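Local coordinates for protein cellulase (Bacillus sp. BG-CS10, PDB 5E0C) that probably hydrolyses internal beta-1,4-glucosidic bonds of cellulose, as a family 5 glycoside hydrolase that also carries carbohydrate-binding domains, at residues Ser340-Ser345 with Gln362-Gly367; Thr197-Asp202 with Phe253-Asn258; Met143-Asn148 with Ile220-Tyr225. All coordinates share one frame; numbering follows the deposited sequence.

Overall arrangement
From the N terminus, interaction 3 opens at 143-148 and interaction 2 at 197-202. Interaction 3 closes at 220-225, and interaction 2 only at 253-258, so the two cross. Both lie in the catalytic TIM barrel. Interaction 3 joins, inside the barrel, strands 142-145 and 219-225, which flank strand 190-193. Interaction 2 joins the start of helix 201-214 to helix 243-261 on the outside. Their centres are about 14 Å apart and they touch; Thr197 O lies 3.0 Å from His224 N, a probable hydrogen bond. Interaction 1 follows in series and closes, in the X2 carbohydrate-binding domain, a 16-residue excursion that includes strand 347-351 of the neighbouring sheet. Its centre is about 28 Å from that of interaction 2.

Interaction 1: Ser340-Ser345 with Gln362-Gly367; sequences SATAES and QLHLHG
Gln362 meets Glu344 where the pairing starts. Its carbonyl O accepts the Glu344 N-H at 2.9 Å, nearly along the C=O axis. The extended Glu344 side chain reaches back, and its OE2 takes a weak bond from Gln362 N at 3.3 Å. The Gln362 side chain bends at chi2 (69°), which brings NE2 onto Leu363 O at 2.8 Å; NE2 also bonds Asp391. Leu363 forms a non-hydrogen-bonded pair with Ala343, and its CD2 lies 3.8 Å from Ala343 CB. Both side chains also touch Phe427 of strand 425-432. This is antiparallel pairing at the edge of a four-stranded sheet in the X2 domain, probably an immunoglobulin-like sandwich. His364 and Thr342 form the hydrogen-bonded pair: His364 N to Thr342 O is 2.7 Å, and Thr342 N to His364 O is 2.9 Å. Thr342 OG1 sits at the edge of the His364 ring, in its plane. The Leu365 side chain points away from 340-345; Leu365 O lies by Ala341 CB, and both residues touch Phe419. His366 folds back over the pairing. His364 O lies over the centre of the His366 ring, and His366 ND1 donates in the ring plane to Ser340 O (2.8 Å, 163°).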
ATOM      1  N   SER A 340      12.701   3.517  13.548  1.00 23.65           N
ATOM      2  CA  SER A 340      12.455   4.907  13.903  1.00 23.47           C
ATOM      3  C   SER A 340      11.531   4.962  15.104  1.00 25.54           C
ATOM      4  O   SER A 340      10.617   4.140  15.230  1.00 25.82           O
ATOM      5  CB  SER A 340      11.829   5.684  12.732  1.00 23.02           C
ATOM      6  OG  SER A 340      12.702   5.768  11.619  1.00 21.10           O
ATOM      7  N   ALA A 341      11.761   5.925  15.988  1.00 24.90           N
ATOM      8  CA  ALA A 341      10.831   6.147  17.077  1.00 24.06           C
ATOM      9  C   ALA A 341       9.525   6.672  16.505  1.00 26.24           C
ATOM     10  O   ALA A 341       9.503   7.346  15.467  1.00 24.01           O
ATOM     11  CB  ALA A 341      11.397   7.113  18.087  1.00 21.79           C
ATOM     12  N   THR A 342       8.434   6.341  17.178  1.00 22.50           N
ATOM     13  CA  THR A 342       7.136   6.845  16.800  1.00 22.05           C
ATOM     14  C   THR A 342       6.484   7.368  18.067  1.00 24.76           C
ATOM     15  O   THR A 342       7.155   7.550  19.091  1.00 25.00           O
ATOM     16  CB  THR A 342       6.250   5.756  16.142  1.00 23.70           C
ATOM     17  OG1 THR A 342       6.026   4.686  17.071  1.00 26.61           O
ATOM     18  CG2 THR A 342       6.919   5.186  14.899  1.00 24.01           C
ATOM     19  N   ALA A 343       5.181   7.609  17.994  1.00 21.37           N
ATOM     20  CA  ALA A 343       4.413   8.010  19.155  1.00 24.36           C
ATOM     21  C   ALA A 343       2.998   7.487  18.999  1.00 25.27           C
ATOM     22  O   ALA A 343       2.653   6.952  17.940  1.00 24.05           O
ATOM     23  CB  ALA A 343       4.430   9.524  19.318  1.00 22.62           C
ATOM     24  N   GLU A 344       2.186   7.631  20.048  1.00 25.87           N
ATOM     25  CA  GLU A 344       0.784   7.215  20.005  1.00 24.63           C
ATOM     26  C   GLU A 344       0.019   7.910  18.891  1.00 25.83           C
ATOM     27  O   GLU A 344      -0.920   7.358  18.326  1.00 27.63           O
ATOM     28  CB  GLU A 344       0.095   7.476  21.341  1.00 27.38           C
ATOM     29  CG  GLU A 344       0.053   8.965  21.688  1.00 35.58           C
ATOM     30  CD  GLU A 344      -0.519   9.254  23.068  1.00 38.26           C
ATOM     31  OE1 GLU A 344      -1.201   8.361  23.637  1.00 35.70           O
ATOM     32  OE2 GLU A 344      -0.292  10.384  23.570  1.00 36.71           O
ATOM     33  N   SER A 345       0.429   9.129  18.586  1.00 23.30           N
ATOM     34  CA  SER A 345      -0.217   9.918  17.559  1.00 23.23           C
ATOM     35  C   SER A 345       0.800  10.872  16.945  1.00 23.63           C
ATOM     36  O   SER A 345       1.848  11.146  17.544  1.00 21.32           O
ATOM     37  CB  SER A 345      -1.399  10.691  18.141  1.00 23.58           C
ATOM     38  OG  SER A 345      -1.922  11.627  17.216  1.00 25.60           O
ATOM     39  N   GLN A 362       2.788   9.962  24.565  1.00 28.84           N
ATOM     40  CA  GLN A 362       3.466   8.688  24.702  1.00 27.89           C
ATOM     41  C   GLN A 362       4.305   8.409  23.468  1.00 26.75           C
ATOM     42  O   GLN A 362       3.770   8.305  22.364  1.00 26.06           O
ATOM     43  CB  GLN A 362       2.445   7.568  24.930  1.00 29.35           C
ATOM     44  CG  GLN A 362       3.037   6.168  24.956  1.00 28.26           C
ATOM     45  CD  GLN A 362       3.891   5.940  26.175  1.00 31.08           C
ATOM     46  OE1 GLN A 362       3.446   6.156  27.304  1.00 32.63           O
ATOM     47  NE2 GLN A 362       5.142   5.532  25.959  1.00 31.48           N
ATOM     48  N   LEU A 363       5.618   8.294  23.654  1.00 26.08           N
ATOM     49  CA  LEU A 363       6.511   7.922  22.561  1.00 24.32           C
ATOM     50  C   LEU A 363       6.692   6.414  22.476  1.00 26.06           C
ATOM     51  O   LEU A 363       6.423   5.691  23.431  1.00 26.88           O
ATOM     52  CB  LEU A 363       7.879   8.579  22.727  1.00 23.23           C
ATOM     53  CG  LEU A 363       7.919  10.095  22.848  1.00 24.23           C
ATOM     54  CD1 LEU A 363       9.359  10.571  22.976  1.00 22.19           C
ATOM     55  CD2 LEU A 363       7.190  10.777  21.679  1.00 22.48           C
ATOM     56  N   HIS A 364       7.147   5.955  21.320  1.00 26.32           N
ATOM     57  CA  HIS A 364       7.540   4.569  21.128  1.00 25.67           C
ATOM     58  C   HIS A 364       8.959   4.572  20.627  1.00 24.80           C
ATOM     59  O   HIS A 364       9.197   4.642  19.417  1.00 24.26           O
ATOM     60  CB  HIS A 364       6.635   3.855  20.127  1.00 26.00           C
ATOM     61  CG  HIS A 364       5.194   3.831  20.532  1.00 26.55           C
ATOM     62  ND1 HIS A 364       4.790   3.548  21.808  1.00 29.73           N
ATOM     63  CD2 HIS A 364       4.073   4.059  19.809  1.00 26.26           C
ATOM     64  CE1 HIS A 364       3.463   3.601  21.868  1.00 30.15           C
ATOM     65  NE2 HIS A 364       3.012   3.909  20.673  1.00 27.63           N
ATOM     66  N   LEU A 365       9.902   4.500  21.555  1.00 24.99           N
ATOM     67  CA  LEU A 365      11.295   4.781  21.239  1.00 27.23           C
ATOM     68  C   LEU A 365      11.905   3.757  20.288  1.00 26.45           C
ATOM     69  O   LEU A 365      12.841   4.081  19.559  1.00 25.99           O
ATOM     70  CB  LEU A 365      12.111   4.866  22.534  1.00 25.09           C
ATOM     71  CG  LEU A 365      11.797   6.129  23.334  1.00 27.14           C
ATOM     72  CD1 LEU A 365      12.521   6.121  24.665  1.00 25.79           C
ATOM     73  CD2 LEU A 365      12.157   7.376  22.539  1.00 23.54           C
ATOM     74  N   HIS A 366      11.374   2.533  20.311  1.00 26.77           N
ATOM     75  CA  HIS A 366      11.831   1.446  19.440  1.00 26.66           C
ATOM     76  C   HIS A 366      13.343   1.272  19.489  1.00 27.66           C
ATOM     77  O   HIS A 366      13.974   0.987  18.474  1.00 27.02           O
ATOM     78  CB  HIS A 366      11.378   1.689  17.992  1.00 26.05           C
ATOM     79  CG  HIS A 366       9.895   1.627  17.803  1.00 26.56           C
ATOM     80  ND1 HIS A 366       9.243   2.283  16.775  1.00 26.88           N
ATOM     81  CD2 HIS A 366       8.928   0.983  18.503  1.00 26.24           C
ATOM     82  CE1 HIS A 366       7.948   2.053  16.858  1.00 27.15           C
ATOM     83  NE2 HIS A 366       7.727   1.264  17.897  1.00 28.51           N
ATOM     84  N   GLY A 367      13.924   1.451  20.672  1.00 28.14           N
ATOM     85  CA  GLY A 367      15.348   1.240  20.854  1.00 26.81           C
ATOM     86  C   GLY A 367      16.186   2.485  20.634  1.00 28.00           C
ATOM     87  O   GLY A 367      17.402   2.453  20.797  1.00 28.73           O
TER

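Interaction 2: Thr197-Asp202 with Phe253-Asn258; sequences TATSQD and FNRVHN
Arg255 holds Thr199 side-on with NE and NH2. Arg255 NE donates to Thr199 O at 2.9 Å (N-H...O angle 151°), and Arg255 NH2 reaches the same oxygen at 3.0 Å. Arg255 NH2 also donates to Thr199 OG1 at 3.1 Å. The contact belongs to the outer layer of the TIM barrel. It joins the N-terminal end of helix 201-214, where Ser200 is the N-cap residue, to helix 243-261. Both oxygens lie close to the guanidinium plane, with Thr199 O at its edge. The two nitrogens meet Thr199 O differently: NE is slightly tilted from the carbonyl plane, NH2 stands well above it. Three bonds from one side chain thus fix the rotation of the guanidinium and hold the loop ahead of the helix. A bend at chi3 (-59°) turns the Arg255 head toward Thr199. A leucine in its place would probably leave Thr199 O and OG1 without these donors and the loop less firmly tied to the helix. Farther out, the Gln201 side chain runs past Arg255 in the opposite direction, its amide plane at right angles to the guanidinium. Arg255 also touches Leu204 on helix 201-214. The Thr199 side chain also touches Val223 of barrel strand 219-225. Buried Val256 meets Thr199 methyl to methyl, with Val256 CG2 4.3 Å from Thr199 CG2.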
ATOM      1  N   THR A 197      -0.547 -14.687  -5.114  1.00 24.34           N
ATOM      2  CA  THR A 197       0.570 -14.232  -4.279  1.00 23.55           C
ATOM      3  C   THR A 197       0.196 -14.106  -2.799  1.00 22.54           C
ATOM      4  O   THR A 197       0.672 -13.212  -2.118  1.00 25.78           O
ATOM      5  CB  THR A 197       1.138 -12.873  -4.753  1.00 23.51           C
ATOM      6  OG1 THR A 197       0.111 -11.867  -4.711  1.00 22.98           O
ATOM      7  CG2 THR A 197       1.696 -12.979  -6.166  1.00 20.81           C
ATOM      8  N   ALA A 198      -0.657 -14.996  -2.306  1.00 23.48           N
ATOM      9  CA  ALA A 198      -1.044 -14.978  -0.897  1.00 26.70           C
ATOM     10  C   ALA A 198      -0.087 -15.799  -0.019  1.00 28.43           C
ATOM     11  O   ALA A 198       0.822 -16.465  -0.522  1.00 25.77           O
ATOM     12  CB  ALA A 198      -2.471 -15.480  -0.742  1.00 25.07           C
ATOM     13  N   THR A 199      -0.315 -15.766   1.293  1.00 30.56           N
ATOM     14  CA  THR A 199       0.679 -16.257   2.252  1.00 28.79           C
ATOM     15  C   THR A 199       0.186 -17.307   3.240  1.00 31.52           C
ATOM     16  O   THR A 199       0.804 -17.506   4.285  1.00 32.65           O
ATOM     17  CB  THR A 199       1.235 -15.107   3.097  1.00 26.77           C
ATOM     18  OG1 THR A 199       0.196 -14.619   3.959  1.00 27.11           O
ATOM     19  CG2 THR A 199       1.765 -13.983   2.210  1.00 19.82           C
ATOM     20  N   SER A 200      -0.924 -17.969   2.937  1.00 31.16           N
ATOM     21  CA  SER A 200      -1.382 -19.041   3.806  1.00 32.55           C
ATOM     22  C   SER A 200      -0.431 -20.226   3.659  1.00 34.27           C
ATOM     23  O   SER A 200       0.135 -20.457   2.581  1.00 33.47           O
ATOM     24  CB  SER A 200      -2.814 -19.451   3.473  1.00 32.16           C
ATOM     25  OG  SER A 200      -2.833 -20.233   2.294  1.00 37.75           O
ATOM     26  N   GLN A 201      -0.264 -20.970   4.746  1.00 30.86           N
ATOM     27  CA  GLN A 201       0.689 -22.064   4.804  1.00 32.29           C
ATOM     28  C   GLN A 201       0.588 -23.058   3.638  1.00 35.85           C
ATOM     29  O   GLN A 201       1.609 -23.479   3.090  1.00 35.71           O
ATOM     30  CB  GLN A 201       0.527 -22.804   6.127  1.00 33.29           C
ATOM     31  CG  GLN A 201       1.588 -23.837   6.371  1.00 31.25           C
ATOM     32  CD  GLN A 201       2.988 -23.281   6.194  1.00 37.94           C
ATOM     33  OE1 GLN A 201       3.734 -23.724   5.309  1.00 37.52           O
ATOM     34  NE2 GLN A 201       3.362 -22.319   7.040  1.00 32.85           N
ATOM     35  N   ASP A 202      -0.628 -23.426   3.247  1.00 35.42           N
ATOM     36  CA  ASP A 202      -0.803 -24.394   2.165  1.00 35.67           C
ATOM     37  C   ASP A 202      -0.243 -23.877   0.836  1.00 34.65           C
ATOM     38  O   ASP A 202       0.373 -24.628   0.071  1.00 37.42           O
ATOM     39  CB  ASP A 202      -2.282 -24.759   2.001  1.00 39.13           C
ATOM     40  CG  ASP A 202      -2.514 -25.778   0.893  1.00 44.79           C
ATOM     41  OD1 ASP A 202      -2.160 -26.962   1.085  1.00 48.97           O
ATOM     42  OD2 ASP A 202      -3.049 -25.400  -0.174  1.00 45.38           O
ATOM     43  N   PHE A 253       4.854 -13.129   8.103  1.00 27.23           N
ATOM     44  CA  PHE A 253       6.217 -13.260   7.627  1.00 26.18           C
ATOM     45  C   PHE A 253       7.038 -14.270   8.433  1.00 28.72           C
ATOM     46  O   PHE A 253       8.111 -14.686   8.004  1.00 29.89           O
ATOM     47  CB  PHE A 253       6.844 -11.881   7.555  1.00 24.82           C
ATOM     48  CG  PHE A 253       6.262 -11.061   6.441  1.00 25.79           C
ATOM     49  CD1 PHE A 253       6.606 -11.332   5.124  1.00 18.91           C
ATOM     50  CD2 PHE A 253       5.307 -10.084   6.697  1.00 26.38           C
ATOM     51  CE1 PHE A 253       6.048 -10.620   4.081  1.00 23.76           C
ATOM     52  CE2 PHE A 253       4.733  -9.358   5.649  1.00 25.74           C
ATOM     53  CZ  PHE A 253       5.106  -9.627   4.334  1.00 22.85           C
ATOM     54  N   ASN A 254       6.501 -14.721   9.558  1.00 28.10           N
ATOM     55  CA  ASN A 254       7.046 -15.917  10.187  1.00 29.59           C
ATOM     56  C   ASN A 254       6.813 -17.123   9.281  1.00 32.05           C
ATOM     57  O   ASN A 254       7.740 -17.883   8.999  1.00 32.08           O
ATOM     58  CB  ASN A 254       6.422 -16.165  11.559  1.00 26.80           C
ATOM     59  CG  ASN A 254       7.134 -15.424  12.658  1.00 30.22           C
ATOM     60  OD1 ASN A 254       8.181 -14.820  12.425  1.00 30.95           O
ATOM     61  ND2 ASN A 254       6.574 -15.461  13.867  1.00 30.62           N
ATOM     62  N   ARG A 255       5.576 -17.297   8.820  1.00 28.87           N
ATOM     63  CA  ARG A 255       5.305 -18.397   7.908  1.00 29.09           C
ATOM     64  C   ARG A 255       6.201 -18.316   6.685  1.00 30.11           C
ATOM     65  O   ARG A 255       6.833 -19.304   6.294  1.00 32.11           O
ATOM     66  CB  ARG A 255       3.846 -18.401   7.467  1.00 32.19           C
ATOM     67  CG  ARG A 255       2.861 -18.638   8.574  1.00 31.48           C
ATOM     68  CD  ARG A 255       1.501 -18.978   7.999  1.00 32.25           C
ATOM     69  NE  ARG A 255       0.973 -17.924   7.134  1.00 28.87           N
ATOM     70  CZ  ARG A 255       0.226 -16.914   7.569  1.00 29.07           C
ATOM     71  NH1 ARG A 255      -0.067 -16.825   8.859  1.00 31.11           N
ATOM     72  NH2 ARG A 255      -0.230 -15.996   6.722  1.00 27.80           N
ATOM     73  N   VAL A 256       6.253 -17.134   6.075  1.00 31.03           N
ATOM     74  CA  VAL A 256       7.072 -16.964   4.874  1.00 29.52           C
ATOM     75  C   VAL A 256       8.556 -17.274   5.145  1.00 29.31           C
ATOM     76  O   VAL A 256       9.245 -17.871   4.314  1.00 28.80           O
ATOM     77  CB  VAL A 256       6.921 -15.525   4.297  1.00 28.23           C
ATOM     78  CG1 VAL A 256       8.022 -15.200   3.294  1.00 21.81           C
ATOM     79  CG2 VAL A 256       5.551 -15.359   3.660  1.00 26.64           C
ATOM     80  N   HIS A 257       9.049 -16.864   6.306  1.00 28.59           N
ATOM     81  CA  HIS A 257      10.461 -17.056   6.605  1.00 33.43           C
ATOM     82  C   HIS A 257      10.764 -18.531   6.838  1.00 32.91           C
ATOM     83  O   HIS A 257      11.734 -19.068   6.303  1.00 32.35           O
ATOM     84  CB  HIS A 257      10.879 -16.238   7.821  1.00 32.38           C
ATOM     85  CG  HIS A 257      12.326 -16.384   8.172  1.00 35.67           C
ATOM     86  ND1 HIS A 257      12.786 -17.363   9.027  1.00 39.46           N
ATOM     87  CD2 HIS A 257      13.415 -15.672   7.793  1.00 35.62           C
ATOM     88  CE1 HIS A 257      14.097 -17.255   9.151  1.00 37.85           C
ATOM     89  NE2 HIS A 257      14.504 -16.237   8.412  1.00 37.34           N
ATOM     90  N   ASN A 258       9.920 -19.181   7.626  1.00 33.02           N
ATOM     91  CA  ASN A 258      10.129 -20.578   7.970  1.00 35.42           C
ATOM     92  C   ASN A 258      10.025 -21.479   6.751  1.00 35.04           C
ATOM     93  O   ASN A 258      10.743 -22.477   6.634  1.00 36.06           O
ATOM     94  CB  ASN A 258       9.129 -21.013   9.037  1.00 34.41           C
ATOM     95  CG  ASN A 258       9.255 -20.202  10.312  1.00 40.15           C
ATOM     96  OD1 ASN A 258      10.309 -19.602  10.585  1.00 38.26           O
ATOM     97  ND2 ASN A 258       8.178 -20.169  11.102  1.00 38.71           N
TER

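Interaction 3: Met143-Asn148 with Ile220-Tyr225; sequences MFESVN and IATVHY
Glu145 and Thr222 point into the barrel interior from next-but-one strands, and a water joins them. Glu145 CG is anti to the backbone N (chi1 173°) and the chain runs straight on, carrying the carboxylate inward. The water donates to Glu145 OE2 at 2.7 Å and to Thr222 OG1 at 2.9 Å. It also bonds His224 NE2 at 2.8 Å, lying in the ring plane. The other carboxylate oxygen, Glu145 OE1, forms a salt bridge with Arg59, and Thr222 OG1 is also bonded to Val268 O. His224 has its CG opposite the carbonyl carbon (chi1 -66°), which swings the ring toward Asn148. There Asn148 OD1 meets the ring edge in plane, 3.0 Å from His224 CE1, with amide and ring planes 32° apart. Asn148 OD1 is bonded to Arg59. The His224 ring is held at both nitrogens, NE2 by the water and ND1 by Glu149. At the other end of the strands, Met143 SD packs on Ile220 CD1 at 4.2 Å, their chains crossing at about a right angle, and helix 9-17 covers both. The axes of 143-145 and 220-225 approach to 9.7 Å, with strand 190-193 between them. Asn148 and Glu149 belong to the family 5 Asn-Glu-Pro signature after strand 142-145; Glu149 and Glu271 are probably the acid/base and nucleophile, consistent with the active site at the C-terminal strand ends of this TIM barrel.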
ATOM      1  N   MET A 143      15.478 -10.239 -14.083  1.00 26.47           N
ATOM      2  CA  MET A 143      14.839 -11.492 -13.718  1.00 26.50           C
ATOM      3  C   MET A 143      13.403 -11.562 -14.262  1.00 26.89           C
ATOM      4  O   MET A 143      12.772 -10.526 -14.504  1.00 27.82           O
ATOM      5  CB  MET A 143      14.834 -11.640 -12.206  1.00 25.25           C
ATOM      6  CG  MET A 143      13.934 -10.643 -11.501  1.00 24.27           C
ATOM      7  SD  MET A 143      14.382 -10.449  -9.770  1.00 18.20           S
ATOM      8  CE  MET A 143      15.728  -9.255  -9.883  1.00 26.25           C
ATOM      9  N   PHE A 144      12.893 -12.779 -14.446  1.00 24.71           N
ATOM     10  CA  PHE A 144      11.544 -12.989 -14.980  1.00 24.46           C
ATOM     11  C   PHE A 144      10.597 -13.540 -13.940  1.00 24.22           C
ATOM     12  O   PHE A 144      10.939 -14.478 -13.208  1.00 26.29           O
ATOM     13  CB  PHE A 144      11.547 -13.958 -16.155  1.00 24.80           C
ATOM     14  CG  PHE A 144      12.291 -13.472 -17.344  1.00 27.10           C
ATOM     15  CD1 PHE A 144      12.447 -12.114 -17.581  1.00 26.82           C
ATOM     16  CD2 PHE A 144      12.838 -14.380 -18.242  1.00 26.94           C
ATOM     17  CE1 PHE A 144      13.142 -11.668 -18.703  1.00 27.31           C
ATOM     18  CE2 PHE A 144      13.534 -13.946 -19.346  1.00 28.78           C
ATOM     19  CZ  PHE A 144      13.690 -12.588 -19.580  1.00 29.02           C
ATOM     20  N   GLU A 145       9.396 -12.973 -13.906  1.00 20.99           N
ATOM     21  CA  GLU A 145       8.351 -13.383 -12.985  1.00 21.29           C
ATOM     22  C   GLU A 145       7.201 -13.965 -13.809  1.00 23.13           C
ATOM     23  O   GLU A 145       6.700 -13.315 -14.722  1.00 22.83           O
ATOM     24  CB  GLU A 145       7.901 -12.200 -12.131  1.00 19.32           C
ATOM     25  CG  GLU A 145       6.716 -12.489 -11.260  1.00 21.67           C
ATOM     26  CD  GLU A 145       6.179 -11.237 -10.600  1.00 23.67           C
ATOM     27  OE1 GLU A 145       6.495 -10.133 -11.109  1.00 23.33           O
ATOM     28  OE2 GLU A 145       5.448 -11.356  -9.580  1.00 22.56           O
ATOM     29  N   SER A 146       6.799 -15.194 -13.498  1.00 20.96           N
ATOM     30  CA  SER A 146       5.933 -15.960 -14.395  1.00 22.03           C
ATOM     31  C   SER A 146       4.589 -15.295 -14.677  1.00 22.27           C
ATOM     32  O   SER A 146       4.210 -15.117 -15.841  1.00 23.30           O
ATOM     33  CB  SER A 146       5.693 -17.357 -13.830  1.00 21.25           C
ATOM     34  OG  SER A 146       5.047 -17.284 -12.572  1.00 20.07           O
ATOM     35  N   VAL A 147       3.878 -14.927 -13.615  1.00 20.19           N
ATOM     36  CA  VAL A 147       2.554 -14.326 -13.735  1.00 21.77           C
ATOM     37  C   VAL A 147       2.229 -13.571 -12.445  1.00 21.47           C
ATOM     38  O   VAL A 147       2.543 -14.041 -11.354  1.00 21.33           O
ATOM     39  CB  VAL A 147       1.462 -15.402 -14.024  1.00 23.74           C
ATOM     40  CG1 VAL A 147       1.589 -16.576 -13.056  1.00 18.98           C
ATOM     41  CG2 VAL A 147       0.053 -14.803 -13.959  1.00 21.94           C
ATOM     42  N   ASN A 148       1.605 -12.400 -12.561  1.00 22.94           N
ATOM     43  CA  ASN A 148       1.223 -11.651 -11.369  1.00 21.96           C
ATOM     44  C   ASN A 148      -0.048 -12.175 -10.710  1.00 23.37           C
ATOM     45  O   ASN A 148      -1.047 -12.390 -11.371  1.00 24.10           O
ATOM     46  CB  ASN A 148       1.038 -10.178 -11.694  1.00 23.73           C
ATOM     47  CG  ASN A 148       0.559  -9.390 -10.497  1.00 22.66           C
ATOM     48  OD1 ASN A 148       1.316  -9.168  -9.558  1.00 23.94           O
ATOM     49  ND2 ASN A 148      -0.698  -8.986 -10.508  1.00 20.72           N
ATOM     50  N   ILE A 220      13.415 -17.699  -7.049  1.00 23.94           N
ATOM     51  CA  ILE A 220      13.018 -16.773  -6.004  1.00 23.51           C
ATOM     52  C   ILE A 220      11.530 -16.914  -5.758  1.00 23.93           C
ATOM     53  O   ILE A 220      10.760 -16.957  -6.706  1.00 23.07           O
ATOM     54  CB  ILE A 220      13.332 -15.313  -6.388  1.00 23.60           C
ATOM     55  CG1 ILE A 220      14.803 -15.157  -6.768  1.00 23.35           C
ATOM     56  CG2 ILE A 220      12.951 -14.369  -5.267  1.00 22.04           C
ATOM     57  CD1 ILE A 220      15.087 -13.894  -7.512  1.00 23.17           C
ATOM     58  N   ALA A 221      11.124 -16.999  -4.496  1.00 20.98           N
ATOM     59  CA  ALA A 221       9.710 -17.057  -4.173  1.00 23.38           C
ATOM     60  C   ALA A 221       9.172 -15.640  -4.036  1.00 22.59           C
ATOM     61  O   ALA A 221       9.879 -14.757  -3.570  1.00 21.89           O
ATOM     62  CB  ALA A 221       9.467 -17.862  -2.874  1.00 23.46           C
ATOM     63  N   THR A 222       7.933 -15.413  -4.457  1.00 21.08           N
ATOM     64  CA  THR A 222       7.364 -14.093  -4.277  1.00 20.94           C
ATOM     65  C   THR A 222       5.956 -14.098  -3.724  1.00 22.41           C
ATOM     66  O   THR A 222       5.108 -14.915  -4.121  1.00 22.09           O
ATOM     67  CB  THR A 222       7.346 -13.279  -5.585  1.00 21.93           C
ATOM     68  OG1 THR A 222       6.892 -11.956  -5.290  1.00 20.02           O
ATOM     69  CG2 THR A 222       6.424 -13.908  -6.651  1.00 22.53           C
ATOM     70  N   VAL A 223       5.711 -13.158  -2.813  1.00 22.99           N
ATOM     71  CA  VAL A 223       4.357 -12.941  -2.306  1.00 20.85           C
ATOM     72  C   VAL A 223       4.062 -11.440  -2.279  1.00 25.00           C
ATOM     73  O   VAL A 223       4.967 -10.619  -2.499  1.00 24.32           O
ATOM     74  CB  VAL A 223       4.157 -13.537  -0.889  1.00 24.10           C
ATOM     75  CG1 VAL A 223       4.155 -15.073  -0.930  1.00 24.01           C
ATOM     76  CG2 VAL A 223       5.216 -13.017   0.077  1.00 19.76           C
ATOM     77  N   HIS A 224       2.800 -11.090  -2.028  1.00 22.16           N
ATOM     78  CA  HIS A 224       2.386  -9.694  -1.911  1.00 24.01           C
ATOM     79  C   HIS A 224       1.726  -9.501  -0.556  1.00 24.60           C
ATOM     80  O   HIS A 224       1.218 -10.464   0.017  1.00 22.39           O
ATOM     81  CB  HIS A 224       1.407  -9.288  -3.034  1.00 22.28           C
ATOM     82  CG  HIS A 224       2.011  -9.286  -4.402  1.00 21.23           C
ATOM     83  ND1 HIS A 224       1.262  -9.072  -5.548  1.00 22.61           N
ATOM     84  CD2 HIS A 224       3.282  -9.461  -4.831  1.00 21.63           C
ATOM     85  CE1 HIS A 224       2.041  -9.114  -6.602  1.00 21.34           C
ATOM     86  NE2 HIS A 224       3.282  -9.355  -6.199  1.00 21.14           N
ATOM     87  N   TYR A 225       1.726  -8.267  -0.050  1.00 23.59           N
ATOM     88  CA  TYR A 225       1.124  -7.968   1.250  1.00 23.06           C
ATOM     89  C   TYR A 225       0.629  -6.530   1.342  1.00 21.76           C
ATOM     90  O   TYR A 225       1.386  -5.594   1.149  1.00 21.17           O
ATOM     91  CB  TYR A 225       2.121  -8.229   2.379  1.00 20.70           C
ATOM     92  CG  TYR A 225       1.516  -8.140   3.770  1.00 22.07           C
ATOM     93  CD1 TYR A 225       0.667  -9.135   4.247  1.00 23.01           C
ATOM     94  CD2 TYR A 225       1.800  -7.069   4.606  1.00 21.10           C
ATOM     95  CE1 TYR A 225       0.112  -9.063   5.522  1.00 23.24           C
ATOM     96  CE2 TYR A 225       1.260  -6.989   5.877  1.00 23.06           C
ATOM     97  CZ  TYR A 225       0.419  -7.989   6.332  1.00 24.79           C
ATOM     98  OH  TYR A 225      -0.115  -7.904   7.597  1.00 24.69           O
TER
HETATM   99  O   HOH W   1       5.770 -10.061  -7.232  1.00 20.50           O